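Long-range contact in AGR_L_2016p (Agrobacterium tumefaciens, PDB 2GVH), which probably hydrolyses the thioester bond of acyl-CoA to release a free fatty acid and coenzyme A, using two hotdog domains in one chain: residues Leu54-Phe66 and Ala95-Val109. Sequence-based numbering, arbitrary orientation.
Sequences LMDRVAFIAATRF and ARPVKAGRRSLTVEV
The central helix of the first hotdog domain lies on the concave face of its own antiparallel sheet, over the hairpin of strands 95-100 and 104-109. The contact is apolar and buries 508 Å². The axes of helix segment 54-66 and strand segment 95-100 approach to 7.7 Å and cross at -54°, and small residues allow this: A59 and A95 have their CA atoms 5.6 Å apart, and A95 CB nestles against the helix, 3.8 Å from both A62 CB and V58 CG2, and touches the backbone O of V58. At one end V109 turns both methyls to the helix. Its CG1 meets M55 CB at 3.8 Å, and its CG2 touches A59 CB. In the selenomethionine M55, a turn about the CG-SE bond (chi3 79°) brings CE to within 3.7 Å of the backbone O of V109. V107 CG1 packs against A59 and A62. Farther along, L105 forks between two helix residues: CD2 lies against the CA and CB of A63, 3.5 Å from A63 CB, while CD1 approaches the ring of F66, 3.8 Å from F66 CD2. With CG anti to the backbone N (chi1 -179°), F66 extends its ring over the hairpin, where L105 CD1, P97 CG and A100 CB all meet it obliquely; A100 CB is 4.3 Å from F66 CE2. The same ring touches P146. Beside the hairpin, strand 121-133 continues the floor, M131 meeting A63 and F129 meeting D56, while strand 29-35 borders strand 89-100. The helix flank carrying R57 and R65 faces the second hotdog domain, with salt bridges from R57 to E164 and from R65 to E223 and E245. F60, turned from the hairpin, makes an edge-to-face ring contact with F178 of the second subunit.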
ATOM      1  N   LEU B  54       7.848  10.033   6.002  1.00 63.06           N
ATOM      2  CA  LEU B  54       8.058  10.791   4.781  1.00 62.30           C
ATOM      3  C   LEU B  54       9.188  11.739   4.952  1.00 63.91           C
ATOM      4  O   LEU B  54       9.979  11.920   4.019  1.00 66.00           O
ATOM      5  CB  LEU B  54       6.812  11.549   4.333  1.00 61.58           C
ATOM      6  CG  LEU B  54       5.673  10.735   3.741  1.00 63.21           C
ATOM      7  CD1 LEU B  54       4.672  11.577   2.967  1.00 59.17           C
ATOM      8  CD2 LEU B  54       6.208   9.733   2.832  1.00 67.69           C
HETATM    9  N   MSE B  55       9.298  12.330   6.131  1.00 64.24           N
HETATM   10  CA  MSE B  55      10.471  13.143   6.422  1.00 63.89           C
HETATM   11  C   MSE B  55      11.751  12.314   6.280  1.00 62.54           C
HETATM   12  O   MSE B  55      12.739  12.772   5.720  1.00 62.38           O
HETATM   13  CB  MSE B  55      10.378  13.741   7.803  1.00 64.82           C
HETATM   14  CG  MSE B  55       9.224  14.715   7.973  1.00 70.97           C
HETATM   15 SE   MSE B  55       9.078  15.454   9.815  1.00 77.84          SE
HETATM   16  CE  MSE B  55      10.465  16.758   9.665  1.00 71.70           C
ATOM     17  N   ASP B  56      11.739  11.076   6.765  1.00 60.74           N
ATOM     18  CA  ASP B  56      12.923  10.277   6.631  1.00 61.06           C
ATOM     19  C   ASP B  56      13.122   9.892   5.176  1.00 61.36           C
ATOM     20  O   ASP B  56      14.246   9.935   4.677  1.00 59.57           O
ATOM     21  CB  ASP B  56      12.886   9.101   7.593  1.00 62.56           C
ATOM     22  CG  ASP B  56      13.907   8.030   7.269  1.00 71.51           C
ATOM     23  OD1 ASP B  56      15.046   8.113   7.769  1.00 76.07           O
ATOM     24  OD2 ASP B  56      13.534   7.074   6.535  1.00 73.83           O
ATOM     25  N   ARG B  57      12.028   9.514   4.481  1.00 62.41           N
ATOM     26  CA  ARG B  57      12.201   9.125   3.049  1.00 62.66           C
ATOM     27  C   ARG B  57      12.918  10.221   2.225  1.00 64.21           C
ATOM     28  O   ARG B  57      13.874   9.944   1.490  1.00 69.07           O
ATOM     29  CB  ARG B  57      10.895   8.717   2.403  1.00 62.43           C
ATOM     30  CG  ARG B  57      11.055   7.758   1.190  1.00 66.02           C
ATOM     31  CD  ARG B  57       9.736   7.586   0.406  1.00 64.58           C
ATOM     32  NE  ARG B  57       8.732   7.036   1.275  1.00 74.64           N
ATOM     33  CZ  ARG B  57       7.427   7.252   1.175  1.00 77.91           C
ATOM     34  NH1 ARG B  57       6.918   8.023   0.225  1.00 67.15           N
ATOM     35  NH2 ARG B  57       6.618   6.685   2.053  1.00 84.81           N
ATOM     36  N   VAL B  58      12.507  11.471   2.370  1.00 61.01           N
ATOM     37  CA  VAL B  58      13.098  12.495   1.527  1.00 58.69           C
ATOM     38  C   VAL B  58      14.517  12.823   1.999  1.00 59.71           C
ATOM     39  O   VAL B  58      15.369  13.268   1.222  1.00 60.84           O
ATOM     40  CB  VAL B  58      12.201  13.738   1.449  1.00 59.31           C
ATOM     41  CG1 VAL B  58      11.800  14.226   2.863  1.00 55.31           C
ATOM     42  CG2 VAL B  58      12.843  14.824   0.616  1.00 58.36           C
ATOM     43  N   ALA B  59      14.771  12.582   3.274  1.00 58.54           N
ATOM     44  CA  ALA B  59      16.105  12.682   3.804  1.00 59.15           C
ATOM     45  C   ALA B  59      17.002  11.679   3.121  1.00 60.04           C
ATOM     46  O   ALA B  59      18.081  12.032   2.610  1.00 61.09           O
ATOM     47  CB  ALA B  59      16.093  12.448   5.255  1.00 60.78           C
ATOM     48  N   PHE B  60      16.535  10.436   3.121  1.00 59.69           N
ATOM     49  CA  PHE B  60      17.189   9.325   2.477  1.00 61.06           C
ATOM     50  C   PHE B  60      17.569   9.638   1.023  1.00 62.84           C
ATOM     51  O   PHE B  60      18.779   9.583   0.648  1.00 63.72           O
ATOM     52  CB  PHE B  60      16.318   8.073   2.581  1.00 62.20           C
ATOM     53  CG  PHE B  60      16.787   6.938   1.731  1.00 62.55           C
ATOM     54  CD1 PHE B  60      17.800   6.103   2.162  1.00 67.35           C
ATOM     55  CD2 PHE B  60      16.217   6.700   0.495  1.00 67.65           C
ATOM     56  CE1 PHE B  60      18.243   5.047   1.379  1.00 68.83           C
ATOM     57  CE2 PHE B  60      16.659   5.643  -0.301  1.00 65.05           C
ATOM     58  CZ  PHE B  60      17.661   4.813   0.147  1.00 65.40           C
ATOM     59  N   ILE B  61      16.558  10.004   0.232  1.00 61.91           N
ATOM     60  CA  ILE B  61      16.764  10.395  -1.166  1.00 58.47           C
ATOM     61  C   ILE B  61      17.849  11.486  -1.268  1.00 60.21           C
ATOM     62  O   ILE B  61      18.761  11.383  -2.094  1.00 60.92           O
ATOM     63  CB  ILE B  61      15.469  10.890  -1.790  1.00 57.53           C
ATOM     64  CG1 ILE B  61      14.391   9.779  -1.792  1.00 59.70           C
ATOM     65  CG2 ILE B  61      15.709  11.413  -3.193  1.00 52.30           C
ATOM     66  CD1 ILE B  61      13.000  10.270  -2.235  1.00 52.58           C
ATOM     67  N   ALA B  62      17.739  12.526  -0.447  1.00 57.64           N
ATOM     68  CA  ALA B  62      18.705  13.618  -0.514  1.00 56.99           C
ATOM     69  C   ALA B  62      20.129  13.116  -0.345  1.00 57.99           C
ATOM     70  O   ALA B  62      20.976  13.345  -1.210  1.00 59.44           O
ATOM     71  CB  ALA B  62      18.404  14.678   0.518  1.00 54.82           C
ATOM     72  N   ALA B  63      20.359  12.420   0.759  1.00 57.99           N
ATOM     73  CA  ALA B  63      21.594  11.737   1.063  1.00 57.83           C
ATOM     74  C   ALA B  63      22.118  10.912  -0.089  1.00 58.85           C
ATOM     75  O   ALA B  63      23.280  11.035  -0.451  1.00 60.52           O
ATOM     76  CB  ALA B  63      21.396  10.862   2.269  1.00 57.68           C
ATOM     77  N   THR B  64      21.264  10.063  -0.660  1.00 62.34           N
ATOM     78  CA  THR B  64      21.705   9.128  -1.683  1.00 63.19           C
ATOM     79  C   THR B  64      22.130   9.873  -2.943  1.00 63.99           C
ATOM     80  O   THR B  64      23.077   9.497  -3.615  1.00 65.67           O
ATOM     81  CB  THR B  64      20.648   8.091  -2.001  1.00 64.06           C
ATOM     82  OG1 THR B  64      20.078   7.577  -0.778  1.00 66.98           O
ATOM     83  CG2 THR B  64      21.289   6.954  -2.788  1.00 63.45           C
ATOM     84  N   ARG B  65      21.437  10.959  -3.240  1.00 65.28           N
ATOM     85  CA  ARG B  65      21.758  11.777  -4.391  1.00 65.69           C
ATOM     86  C   ARG B  65      23.081  12.447  -4.172  1.00 66.35           C
ATOM     87  O   ARG B  65      23.792  12.747  -5.117  1.00 67.12           O
ATOM     88  CB  ARG B  65      20.730  12.881  -4.573  1.00 65.71           C
ATOM     89  CG  ARG B  65      19.523  12.522  -5.397  1.00 68.60           C
ATOM     90  CD  ARG B  65      18.678  13.770  -5.608  1.00 69.89           C
ATOM     91  NE  ARG B  65      18.011  13.747  -6.901  1.00 71.80           N
ATOM     92  CZ  ARG B  65      16.938  14.472  -7.226  1.00 69.03           C
ATOM     93  NH1 ARG B  65      16.378  15.308  -6.360  1.00 63.65           N
ATOM     94  NH2 ARG B  65      16.415  14.345  -8.437  1.00 69.65           N
ATOM     95  N   PHE B  66      23.378  12.730  -2.916  1.00 65.37           N
ATOM     96  CA  PHE B  66      24.572  13.450  -2.603  1.00 63.98           C
ATOM     97  C   PHE B  66      25.779  12.534  -2.710  1.00 64.00           C
ATOM     98  O   PHE B  66      26.757  12.858  -3.404  1.00 63.35           O
ATOM     99  CB  PHE B  66      24.508  14.060  -1.205  1.00 64.16           C
ATOM    100  CG  PHE B  66      25.759  14.863  -0.849  1.00 64.00           C
ATOM    101  CD1 PHE B  66      25.948  16.134  -1.372  1.00 68.98           C
ATOM    102  CD2 PHE B  66      26.749  14.321  -0.029  1.00 62.22           C
ATOM    103  CE1 PHE B  66      27.100  16.879  -1.062  1.00 71.17           C
ATOM    104  CE2 PHE B  66      27.929  15.055   0.289  1.00 63.68           C
ATOM    105  CZ  PHE B  66      28.104  16.326  -0.223  1.00 64.12           C
ATOM    106  N   ALA B  95      14.329  18.456   1.772  1.00 59.67           N
ATOM    107  CA  ALA B  95      15.545  18.039   2.428  1.00 59.26           C
ATOM    108  C   ALA B  95      16.779  18.723   1.814  1.00 60.74           C
ATOM    109  O   ALA B  95      16.876  18.860   0.584  1.00 61.06           O
ATOM    110  CB  ALA B  95      15.689  16.570   2.370  1.00 57.59           C
ATOM    111  N   ARG B  96      17.711  19.115   2.684  1.00 60.43           N
ATOM    112  CA  ARG B  96      19.028  19.650   2.303  1.00 62.60           C
ATOM    113  C   ARG B  96      20.095  19.011   3.158  1.00 63.06           C
ATOM    114  O   ARG B  96      19.972  18.960   4.375  1.00 66.47           O
ATOM    115  CB  ARG B  96      19.147  21.146   2.601  1.00 62.72           C
ATOM    116  CG  ARG B  96      18.367  22.090   1.755  1.00 63.91           C
ATOM    117  CD  ARG B  96      18.090  23.441   2.476  1.00 65.95           C
ATOM    118  NE  ARG B  96      16.894  24.078   1.847  1.00 47.11           N
ATOM    119  N   PRO B  97      21.168  18.538   2.544  1.00 63.86           N
ATOM    120  CA  PRO B  97      22.312  18.197   3.371  1.00 63.24           C
ATOM    121  C   PRO B  97      22.922  19.478   3.944  1.00 63.23           C
ATOM    122  O   PRO B  97      23.074  20.452   3.215  1.00 62.18           O
ATOM    123  CB  PRO B  97      23.281  17.568   2.380  1.00 63.45           C
ATOM    124  CG  PRO B  97      22.516  17.279   1.193  1.00 64.14           C
ATOM    125  CD  PRO B  97      21.412  18.269   1.127  1.00 64.96           C
ATOM    126  N   VAL B  98      23.247  19.470   5.234  1.00 62.41           N
ATOM    127  CA  VAL B  98      23.774  20.659   5.892  1.00 64.10           C
ATOM    128  C   VAL B  98      25.168  20.478   6.473  1.00 64.27           C
ATOM    129  O   VAL B  98      25.836  21.453   6.734  1.00 65.48           O
ATOM    130  CB  VAL B  98      22.827  21.204   6.975  1.00 63.89           C
ATOM    131  CG1 VAL B  98      21.542  21.783   6.339  1.00 63.75           C
ATOM    132  CG2 VAL B  98      22.479  20.127   7.968  1.00 64.90           C
ATOM    133  N   LYS B  99      25.582  19.229   6.673  1.00 64.86           N
ATOM    134  CA  LYS B  99      26.957  18.899   7.079  1.00 65.99           C
ATOM    135  C   LYS B  99      27.329  17.497   6.582  1.00 64.04           C
ATOM    136  O   LYS B  99      26.448  16.624   6.425  1.00 64.84           O
ATOM    137  CB  LYS B  99      27.146  19.014   8.604  1.00 66.81           C
ATOM    138  CG  LYS B  99      28.609  18.984   9.063  1.00 72.53           C
ATOM    139  CD  LYS B  99      28.789  19.335  10.544  1.00 71.72           C
ATOM    140  N   ALA B 100      28.624  17.297   6.344  1.00 61.18           N
ATOM    141  CA  ALA B 100      29.119  16.087   5.721  1.00 59.17           C
ATOM    142  C   ALA B 100      30.513  15.744   6.181  1.00 60.00           C
ATOM    143  O   ALA B 100      31.469  16.519   5.959  1.00 60.23           O
ATOM    144  CB  ALA B 100      29.097  16.239   4.221  1.00 57.49           C
ATOM    145  N   GLY B 101      30.628  14.581   6.823  1.00 59.79           N
ATOM    146  CA  GLY B 101      31.927  14.061   7.262  1.00 59.68           C
ATOM    147  C   GLY B 101      32.531  13.111   6.237  1.00 59.99           C
ATOM    148  O   GLY B 101      32.433  13.345   5.027  1.00 59.14           O
ATOM    149  N   ARG B 102      33.186  12.055   6.732  1.00 60.79           N
ATOM    150  CA  ARG B 102      33.692  10.951   5.907  1.00 60.42           C
ATOM    151  C   ARG B 102      32.477  10.114   5.525  1.00 60.28           C
ATOM    152  O   ARG B 102      32.320   9.732   4.361  1.00 60.79           O
ATOM    153  CB  ARG B 102      34.674  10.069   6.697  1.00 59.14           C
ATOM    154  CG  ARG B 102      36.020   9.707   5.951  1.00 65.71           C
ATOM    155  CD  ARG B 102      36.993   8.704   6.733  1.00 47.06           C
ATOM    156  NE  ARG B 102      36.428   7.332   6.780  1.00 41.29           N
ATOM    157  CZ  ARG B 102      37.081   6.182   6.971  1.00 30.38           C
ATOM    158  NH1 ARG B 102      38.446   6.113   7.155  1.00 41.02           N
ATOM    159  NH2 ARG B 102      36.339   5.072   6.957  1.00 25.01           N
ATOM    160  N   ARG B 103      31.618   9.834   6.506  1.00 60.76           N
ATOM    161  CA  ARG B 103      30.492   8.926   6.282  1.00 63.45           C
ATOM    162  C   ARG B 103      29.137   9.369   6.864  1.00 65.35           C
ATOM    163  O   ARG B 103      28.075   8.804   6.534  1.00 65.89           O
ATOM    164  CB  ARG B 103      30.845   7.502   6.705  1.00 61.35           C
ATOM    165  CG  ARG B 103      31.397   6.698   5.541  1.00 67.83           C
ATOM    166  CD  ARG B 103      32.129   5.456   5.995  1.00 72.67           C
ATOM    167  NE  ARG B 103      33.170   5.050   5.045  1.00 75.47           N
ATOM    168  CZ  ARG B 103      33.438   3.783   4.747  1.00 79.29           C
ATOM    169  NH1 ARG B 103      32.755   2.800   5.316  1.00 82.59           N
ATOM    170  NH2 ARG B 103      34.378   3.497   3.872  1.00 80.41           N
ATOM    171  N   SER B 104      29.188  10.400   7.706  1.00 67.09           N
ATOM    172  CA  SER B 104      27.992  10.984   8.307  1.00 67.91           C
ATOM    173  C   SER B 104      27.534  12.150   7.483  1.00 66.66           C
ATOM    174  O   SER B 104      28.311  13.083   7.202  1.00 66.85           O
ATOM    175  CB  SER B 104      28.307  11.523   9.691  1.00 69.50           C
ATOM    176  OG  SER B 104      28.272  10.488  10.642  1.00 77.33           O
ATOM    177  N   LEU B 105      26.264  12.105   7.116  1.00 64.94           N
ATOM    178  CA  LEU B 105      25.644  13.228   6.460  1.00 64.17           C
ATOM    179  C   LEU B 105      24.524  13.728   7.347  1.00 62.92           C
ATOM    180  O   LEU B 105      23.709  12.966   7.819  1.00 62.31           O
ATOM    181  CB  LEU B 105      25.095  12.809   5.108  1.00 63.42           C
ATOM    182  CG  LEU B 105      24.611  13.894   4.158  1.00 62.85           C
ATOM    183  CD1 LEU B 105      25.784  14.730   3.644  1.00 57.92           C
ATOM    184  CD2 LEU B 105      23.905  13.222   3.038  1.00 53.37           C
ATOM    185  N   THR B 106      24.510  15.028   7.586  1.00 63.48           N
ATOM    186  CA  THR B 106      23.417  15.640   8.314  1.00 62.54           C
ATOM    187  C   THR B 106      22.417  16.212   7.327  1.00 61.09           C
ATOM    188  O   THR B 106      22.778  16.961   6.445  1.00 61.08           O
ATOM    189  CB  THR B 106      23.955  16.740   9.220  1.00 60.71           C
ATOM    190  OG1 THR B 106      25.125  16.247   9.873  1.00 66.96           O
ATOM    191  CG2 THR B 106      22.919  17.112  10.265  1.00 61.17           C
ATOM    192  N   VAL B 107      21.158  15.845   7.471  1.00 61.36           N
ATOM    193  CA  VAL B 107      20.158  16.327   6.549  1.00 62.35           C
ATOM    194  C   VAL B 107      19.041  17.051   7.276  1.00 63.27           C
ATOM    195  O   VAL B 107      18.507  16.571   8.258  1.00 63.00           O
ATOM    196  CB  VAL B 107      19.587  15.196   5.682  1.00 61.25           C
ATOM    197  CG1 VAL B 107      18.660  15.764   4.651  1.00 60.62           C
ATOM    198  CG2 VAL B 107      20.707  14.448   4.981  1.00 61.13           C
ATOM    199  N   GLU B 108      18.702  18.232   6.783  1.00 65.34           N
ATOM    200  CA  GLU B 108      17.665  19.058   7.377  1.00 63.97           C
ATOM    201  C   GLU B 108      16.392  18.927   6.590  1.00 63.92           C
ATOM    202  O   GLU B 108      16.392  19.101   5.374  1.00 62.15           O
ATOM    203  CB  GLU B 108      18.127  20.496   7.363  1.00 66.17           C
ATOM    204  CG  GLU B 108      17.211  21.488   8.041  1.00 74.41           C
ATOM    205  CD  GLU B 108      17.861  22.867   8.126  1.00 83.89           C
ATOM    206  OE1 GLU B 108      17.852  23.598   7.109  1.00 81.90           O
ATOM    207  OE2 GLU B 108      18.409  23.193   9.203  1.00 82.64           O
ATOM    208  N   VAL B 109      15.303  18.641   7.284  1.00 64.25           N
ATOM    209  CA  VAL B 109      14.046  18.374   6.614  1.00 64.95           C
ATOM    210  C   VAL B 109      12.943  19.269   7.144  1.00 66.44           C
ATOM    211  O   VAL B 109      12.731  19.357   8.356  1.00 67.56           O
ATOM    212  CB  VAL B 109      13.637  16.908   6.792  1.00 66.33           C
ATOM    213  CG1 VAL B 109      12.249  16.623   6.182  1.00 67.06           C
ATOM    214  CG2 VAL B 109      14.677  16.032   6.175  1.00 63.51           C
TER